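Local coordinates for protein homospermidine synthase (Legionella pneumophila subsp. pneumophila str. Philadelphia 1, PDB 2PH5) that binds NAD and probably acts as a homospermidine synthase, a transferase that makes the polyamine homospermidine, at residues 39-51 with 58-70. Sequence-based numbering, arbitrary orientation.
With NAD (nicotinamide-adenine-dinucleotide), chain C.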
loop_
_atom_site.group_PDB
_atom_site.type_symbol
_atom_site.label_atom_id
_atom_site.label_comp_id
_atom_site.label_asym_id
_atom_site.label_seq_id
_atom_site.Cartn_x
_atom_site.Cartn_y
_atom_site.Cartn_z
ATOM N N LYS A 39 -11.630 36.763 -25.181
ATOM C CA LYS A 39 -12.795 37.114 -24.384
ATOM C C LYS A 39 -13.460 35.816 -23.963
ATOM O O LYS A 39 -13.362 34.803 -24.659
ATOM C CB LYS A 39 -13.806 37.927 -25.203
ATOM C CG LYS A 39 -13.206 38.894 -26.219
ATOM C CD LYS A 39 -14.304 39.655 -26.972
ATOM C CE LYS A 39 -13.759 40.406 -28.193
ATOM N NZ LYS A 39 -13.299 39.503 -29.296
ATOM N N PRO A 40 -14.147 35.823 -22.816
ATOM C CA PRO A 40 -14.815 34.604 -22.369
ATOM C C PRO A 40 -15.861 34.159 -23.392
ATOM O O PRO A 40 -16.116 32.972 -23.536
ATOM C CB PRO A 40 -15.427 35.022 -21.032
ATOM C CG PRO A 40 -15.650 36.493 -21.200
ATOM C CD PRO A 40 -14.370 36.921 -21.863
ATOM N N SER A 41 -16.454 35.108 -24.112
ATOM C CA SER A 41 -17.458 34.763 -25.117
ATOM C C SER A 41 -16.832 33.917 -26.231
ATOM O O SER A 41 -17.531 33.241 -26.976
ATOM C CB SER A 41 -18.086 36.025 -25.718
ATOM O OG SER A 41 -17.139 36.784 -26.449
ATOM N N GLN A 42 -15.510 33.955 -26.338
ATOM C CA GLN A 42 -14.819 33.178 -27.354
ATOM C C GLN A 42 -14.551 31.754 -26.889
ATOM O O GLN A 42 -13.799 31.009 -27.521
ATOM C CB GLN A 42 -13.503 33.849 -27.726
ATOM C CG GLN A 42 -13.664 35.055 -28.626
ATOM C CD GLN A 42 -12.360 35.778 -28.841
ATOM O OE1 GLN A 42 -11.917 36.554 -27.992
ATOM N NE2 GLN A 42 -11.723 35.516 -29.971
ATOM N N VAL A 43 -15.160 31.375 -25.774
ATOM C CA VAL A 43 -14.983 30.035 -25.245
ATOM C C VAL A 43 -16.351 29.410 -24.990
ATOM O O VAL A 43 -17.281 30.086 -24.567
ATOM C CB VAL A 43 -14.166 30.074 -23.934
ATOM C CG1 VAL A 43 -13.769 28.664 -23.523
ATOM C CG2 VAL A 43 -12.930 30.943 -24.128
ATOM N N THR A 44 -16.468 28.121 -25.277
ATOM C CA THR A 44 -17.712 27.378 -25.084
ATOM C C THR A 44 -17.340 25.970 -24.596
ATOM O O THR A 44 -16.362 25.387 -25.067
ATOM C CB THR A 44 -18.534 27.310 -26.411
ATOM O OG1 THR A 44 -19.557 26.315 -26.294
ATOM C CG2 THR A 44 -17.638 26.977 -27.589
ATOM N N ILE A 45 -18.109 25.452 -23.637
ATOM C CA ILE A 45 -17.872 24.133 -23.042
ATOM C C ILE A 45 -19.075 23.205 -23.188
ATOM O O ILE A 45 -20.201 23.594 -22.886
ATOM C CB ILE A 45 -17.601 24.238 -21.530
ATOM C CG1 ILE A 45 -16.370 25.101 -21.272
ATOM C CG2 ILE A 45 -17.447 22.846 -20.919
ATOM C CD1 ILE A 45 -16.177 25.410 -19.806
ATOM N N ILE A 46 -18.825 21.975 -23.626
ATOM C CA ILE A 46 -19.874 20.977 -23.788
ATOM C C ILE A 46 -19.443 19.762 -22.986
ATOM O O ILE A 46 -18.345 19.247 -23.201
ATOM C CB ILE A 46 -20.016 20.550 -25.247
ATOM C CG1 ILE A 46 -20.142 21.792 -26.125
ATOM C CG2 ILE A 46 -21.197 19.592 -25.395
ATOM C CD1 ILE A 46 -20.335 21.497 -27.582
ATOM N N ALA A 47 -20.295 19.308 -22.068
ATOM C CA ALA A 47 -19.990 18.149 -21.225
ATOM C C ALA A 47 -21.270 17.397 -20.864
ATOM O O ALA A 47 -22.352 17.980 -20.848
ATOM C CB ALA A 47 -19.273 18.603 -19.965
ATOM N N ALA A 48 -21.149 16.109 -20.562
ATOM C CA ALA A 48 -22.325 15.303 -20.233
ATOM C C ALA A 48 -22.791 15.431 -18.788
ATOM O O ALA A 48 -23.987 15.357 -18.506
ATOM C CB ALA A 48 -22.062 13.848 -20.553
ATOM N N GLU A 49 -21.844 15.610 -17.877
ATOM C CA GLU A 49 -22.166 15.733 -16.466
ATOM C C GLU A 49 -21.786 17.112 -15.971
ATOM O O GLU A 49 -20.741 17.654 -16.351
ATOM C CB GLU A 49 -21.405 14.693 -15.640
ATOM C CG GLU A 49 -21.747 13.255 -15.950
ATOM C CD GLU A 49 -20.506 12.398 -16.140
ATOM O OE1 GLU A 49 -19.865 12.515 -17.210
ATOM O OE2 GLU A 49 -20.164 11.618 -15.218
ATOM N N GLY A 50 -22.641 17.669 -15.115
ATOM C CA GLY A 50 -22.386 18.976 -14.547
ATOM C C GLY A 50 -21.224 18.875 -13.580
ATOM O O GLY A 50 -20.472 17.897 -13.600
ATOM N N THR A 51 -21.074 19.870 -12.719
ATOM C CA THR A 51 -19.975 19.859 -11.766
ATOM C C THR A 51 -20.304 20.706 -10.547
ATOM O O THR A 51 -21.023 21.700 -10.643
ATOM C CB THR A 51 -18.680 20.391 -12.419
ATOM O OG1 THR A 51 -17.606 20.335 -11.474
ATOM C CG2 THR A 51 -18.871 21.832 -12.886
ATOM N N GLN A 58 -16.763 31.456 -12.798
ATOM C CA GLN A 58 -15.761 32.442 -12.428
ATOM C C GLN A 58 -15.198 33.139 -13.654
ATOM O O GLN A 58 -14.884 34.329 -13.612
ATOM C CB GLN A 58 -14.626 31.785 -11.648
ATOM C CG GLN A 58 -15.073 31.159 -10.337
ATOM C CD GLN A 58 -15.348 32.178 -9.242
ATOM O OE1 GLN A 58 -15.791 31.819 -8.148
ATOM N NE2 GLN A 58 -15.080 33.451 -9.527
ATOM N N TYR A 59 -15.075 32.400 -14.750
ATOM C CA TYR A 59 -14.548 32.972 -15.980
ATOM C C TYR A 59 -15.655 33.474 -16.896
ATOM O O TYR A 59 -15.393 34.197 -17.860
ATOM C CB TYR A 59 -13.682 31.936 -16.700
ATOM C CG TYR A 59 -12.387 31.646 -15.972
ATOM C CD1 TYR A 59 -11.303 32.526 -16.061
ATOM C CD2 TYR A 59 -12.254 30.511 -15.164
ATOM C CE1 TYR A 59 -10.121 32.288 -15.365
ATOM C CE2 TYR A 59 -11.080 30.262 -14.463
ATOM C CZ TYR A 59 -10.018 31.158 -14.569
ATOM O OH TYR A 59 -8.859 30.936 -13.865
ATOM N N GLY A 60 -16.891 33.097 -16.585
ATOM C CA GLY A 60 -18.020 33.520 -17.397
ATOM C C GLY A 60 -18.041 32.848 -18.759
ATOM O O GLY A 60 -18.328 33.483 -19.776
ATOM N N VAL A 61 -17.729 31.559 -18.784
ATOM C CA VAL A 61 -17.717 30.818 -20.029
ATOM C C VAL A 61 -18.965 29.960 -20.132
ATOM O O VAL A 61 -19.327 29.252 -19.195
ATOM C CB VAL A 61 -16.429 29.949 -20.137
ATOM C CG1 VAL A 61 -16.510 28.999 -21.316
ATOM C CG2 VAL A 61 -15.217 30.865 -20.295
ATOM N N SER A 62 -19.633 30.057 -21.275
ATOM C CA SER A 62 -20.850 29.300 -21.544
ATOM C C SER A 62 -20.622 27.802 -21.318
ATOM O O SER A 62 -19.569 27.270 -21.661
ATOM C CB SER A 62 -21.280 29.560 -22.995
ATOM O OG SER A 62 -22.297 28.668 -23.409
ATOM N N PHE A 63 -21.604 27.127 -20.731
ATOM C CA PHE A 63 -21.504 25.688 -20.469
ATOM C C PHE A 63 -22.794 24.999 -20.891
ATOM O O PHE A 63 -23.875 25.310 -20.393
ATOM C CB PHE A 63 -21.233 25.420 -18.978
ATOM C CG PHE A 63 -21.089 23.959 -18.638
ATOM C CD1 PHE A 63 -22.206 23.139 -18.521
ATOM C CD2 PHE A 63 -19.830 23.398 -18.461
ATOM C CE1 PHE A 63 -22.075 21.775 -18.235
ATOM C CE2 PHE A 63 -19.680 22.033 -18.174
ATOM C CZ PHE A 63 -20.808 21.220 -18.061
ATOM N N LYS A 64 -22.666 24.058 -21.814
ATOM C CA LYS A 64 -23.812 23.329 -22.324
ATOM C C LYS A 64 -23.805 21.884 -21.841
ATOM O O LYS A 64 -22.868 21.131 -22.105
ATOM C CB LYS A 64 -23.808 23.373 -23.858
ATOM C CG LYS A 64 -24.808 22.447 -24.525
ATOM C CD LYS A 64 -26.236 22.842 -24.220
ATOM C CE LYS A 64 -27.226 21.925 -24.928
ATOM N NZ LYS A 64 -28.613 22.470 -24.837
ATOM N N LEU A 65 -24.863 21.503 -21.140
ATOM C CA LEU A 65 -24.972 20.153 -20.625
ATOM C C LEU A 65 -25.546 19.236 -21.703
ATOM O O LEU A 65 -26.739 19.283 -21.993
ATOM C CB LEU A 65 -25.874 20.148 -19.385
ATOM C CG LEU A 65 -25.739 18.948 -18.443
ATOM C CD1 LEU A 65 -26.501 19.215 -17.154
ATOM C CD2 LEU A 65 -26.262 17.695 -19.136
ATOM N N GLN A 66 -24.700 18.413 -22.311
ATOM C CA GLN A 66 -25.178 17.503 -23.336
ATOM C C GLN A 66 -24.284 16.302 -23.533
ATOM O O GLN A 66 -23.066 16.396 -23.430
ATOM C CB GLN A 66 -25.345 18.221 -24.676
ATOM C CG GLN A 66 -25.819 17.289 -25.781
ATOM C CD GLN A 66 -26.917 17.893 -26.644
ATOM O OE1 GLN A 66 -26.725 18.928 -27.292
ATOM N NE2 GLN A 66 -28.078 17.240 -26.659
ATOM N N GLN A 67 -24.902 15.160 -23.807
ATOM C CA GLN A 67 -24.163 13.928 -24.045
ATOM C C GLN A 67 -23.894 13.811 -25.550
ATOM O O GLN A 67 -24.819 13.867 -26.359
ATOM C CB GLN A 67 -24.980 12.734 -23.550
ATOM C CG GLN A 67 -24.390 11.377 -23.904
ATOM C CD GLN A 67 -25.248 10.227 -23.398
ATOM O OE1 GLN A 67 -25.466 10.086 -22.194
ATOM N NE2 GLN A 67 -25.743 9.407 -24.316
ATOM N N ILE A 68 -22.627 13.667 -25.920
ATOM C CA ILE A 68 -22.253 13.552 -27.327
ATOM C C ILE A 68 -22.289 12.093 -27.751
ATOM O O ILE A 68 -21.633 11.243 -27.158
ATOM C CB ILE A 68 -20.836 14.132 -27.577
ATOM C CG1 ILE A 68 -20.820 15.627 -27.214
ATOM C CG2 ILE A 68 -20.426 13.930 -29.024
ATOM C CD1 ILE A 68 -21.886 16.443 -27.924
ATOM N N THR A 69 -23.051 11.801 -28.791
ATOM C CA THR A 69 -23.174 10.432 -29.245
ATOM C C THR A 69 -22.820 10.328 -30.718
ATOM O O THR A 69 -22.587 11.338 -31.384
ATOM C CB THR A 69 -24.610 9.962 -29.078
ATOM O OG1 THR A 69 -25.453 10.764 -29.917
ATOM C CG2 THR A 69 -25.055 10.103 -27.633
ATOM N N PRO A 70 -22.759 9.093 -31.244
ATOM C CA PRO A 70 -22.437 8.896 -32.661
ATOM C C PRO A 70 -23.561 9.470 -33.537
ATOM O O PRO A 70 -23.321 9.928 -34.658
ATOM C CB PRO A 70 -22.315 7.376 -32.774
ATOM C CG PRO A 70 -21.792 6.994 -31.411
ATOM C CD PRO A 70 -22.659 7.820 -30.502
HETATM P PA NAD C . -12.882 13.161 -16.421
HETATM O O1A NAD C . -13.609 11.844 -16.399
HETATM O O2A NAD C . -12.616 13.837 -15.122
HETATM O O5B NAD C . -13.648 14.221 -17.380
HETATM C C5B NAD C . -14.087 13.834 -18.680
HETATM C C4B NAD C . -15.267 14.739 -19.079
HETATM O O4B NAD C . -15.691 14.288 -20.347
HETATM C C3B NAD C . -16.478 14.662 -18.143
HETATM O O3B NAD C . -16.834 15.968 -17.685
HETATM C C2B NAD C . -17.558 14.042 -18.984
HETATM O O2B NAD C . -18.870 14.463 -18.686
HETATM C C1B NAD C . -17.101 14.336 -20.414
HETATM N N9A NAD C . -17.519 13.362 -21.430
HETATM C C8A NAD C . -17.712 11.992 -21.182
HETATM N N7A NAD C . -18.744 11.501 -21.896
HETATM C C5A NAD C . -19.245 12.539 -22.603
HETATM C C6A NAD C . -20.303 12.616 -23.509
HETATM N N6A NAD C . -21.053 11.572 -23.865
HETATM N N1A NAD C . -20.565 13.860 -24.066
HETATM C C2A NAD C . -19.827 14.983 -23.751
HETATM N N3A NAD C . -18.775 14.930 -22.868
HETATM C C4A NAD C . -18.516 13.706 -22.321
HETATM O O3 NAD C . -11.490 12.844 -17.105
HETATM P PN NAD C . -10.246 13.761 -17.538
HETATM O O1N NAD C . -9.022 13.102 -17.023
HETATM O O2N NAD C . -10.544 15.177 -17.123
HETATM O O5D NAD C . -10.463 13.498 -19.086
HETATM C C5D NAD C . -9.665 13.996 -20.130
HETATM C C4D NAD C . -8.737 12.855 -20.492
HETATM O O4D NAD C . -7.413 13.314 -20.448
HETATM C C3D NAD C . -8.702 11.376 -20.814
HETATM O O3D NAD C . -8.955 11.132 -22.189
HETATM C C2D NAD C . -7.294 10.999 -20.391
HETATM O O2D NAD C . -6.811 9.841 -21.010
HETATM C C1D NAD C . -6.497 12.263 -20.693
HETATM N N1N NAD C . -5.354 12.561 -19.799
HETATM C C2N NAD C . -4.082 12.673 -20.314
HETATM C C3N NAD C . -3.033 12.982 -19.422
HETATM C C7N NAD C . -1.628 13.138 -19.890
HETATM O O7N NAD C . -0.682 13.456 -18.949
HETATM N N7N NAD C . -1.276 13.009 -21.152
HETATM C C4N NAD C . -3.279 13.173 -18.024
HETATM C C5N NAD C . -4.597 13.044 -17.539
HETATM C C6N NAD C . -5.632 12.744 -18.405
HETATM O O HOH W 1 -21.258 25.817 -24.288
#
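Val61 meets Val43 and Ile45 where strands 43-47 and 62-65 start to run side by side, and this is the tight end of the contact. Val61 CG1, anti to its own backbone N (chi1 171°), lies 3.5 Å from Val43 CG1 and also touches the Ile45 side chain, which crosses that of Val61 at about a right angle; Met29 and Phe33 of helix 23-35 close over Val61. On the same face Phe63 brings its CD2 to 3.5 Å from Ile45 CG2 and its CZ to 3.6 Å from Ala47 CB, both methyls approaching the ring obliquely. Between the strands the backbone bonds alternate in the parallel manner: Ile45 N gives a bent bond to Ser62 O, Lys64 N a nearly straight one to Ile45 O (2.7 Å, 175°), then Ala47 N reaches Lys64 O and Gln66 N reaches Ala47 O. The other face is looser and wetter near Thr44 and Ser62, whose hydroxyls share a water that also donates to Ile45 O. Past the strands both chains turn to the cofactor: Glu49 OE1 accepts from NAD O2B at 2.6 Å, while Ile68 N donates to adenine N1A at 2.8 Å. Strand 43-47 and the edge strand 62-65, joined by helix 55-59, form a right-handed beta-alpha-beta crossover of the NAD-binding Rossmann fold, with the acidic Glu49 just after strand 43-47 gripping the adenosine ribose.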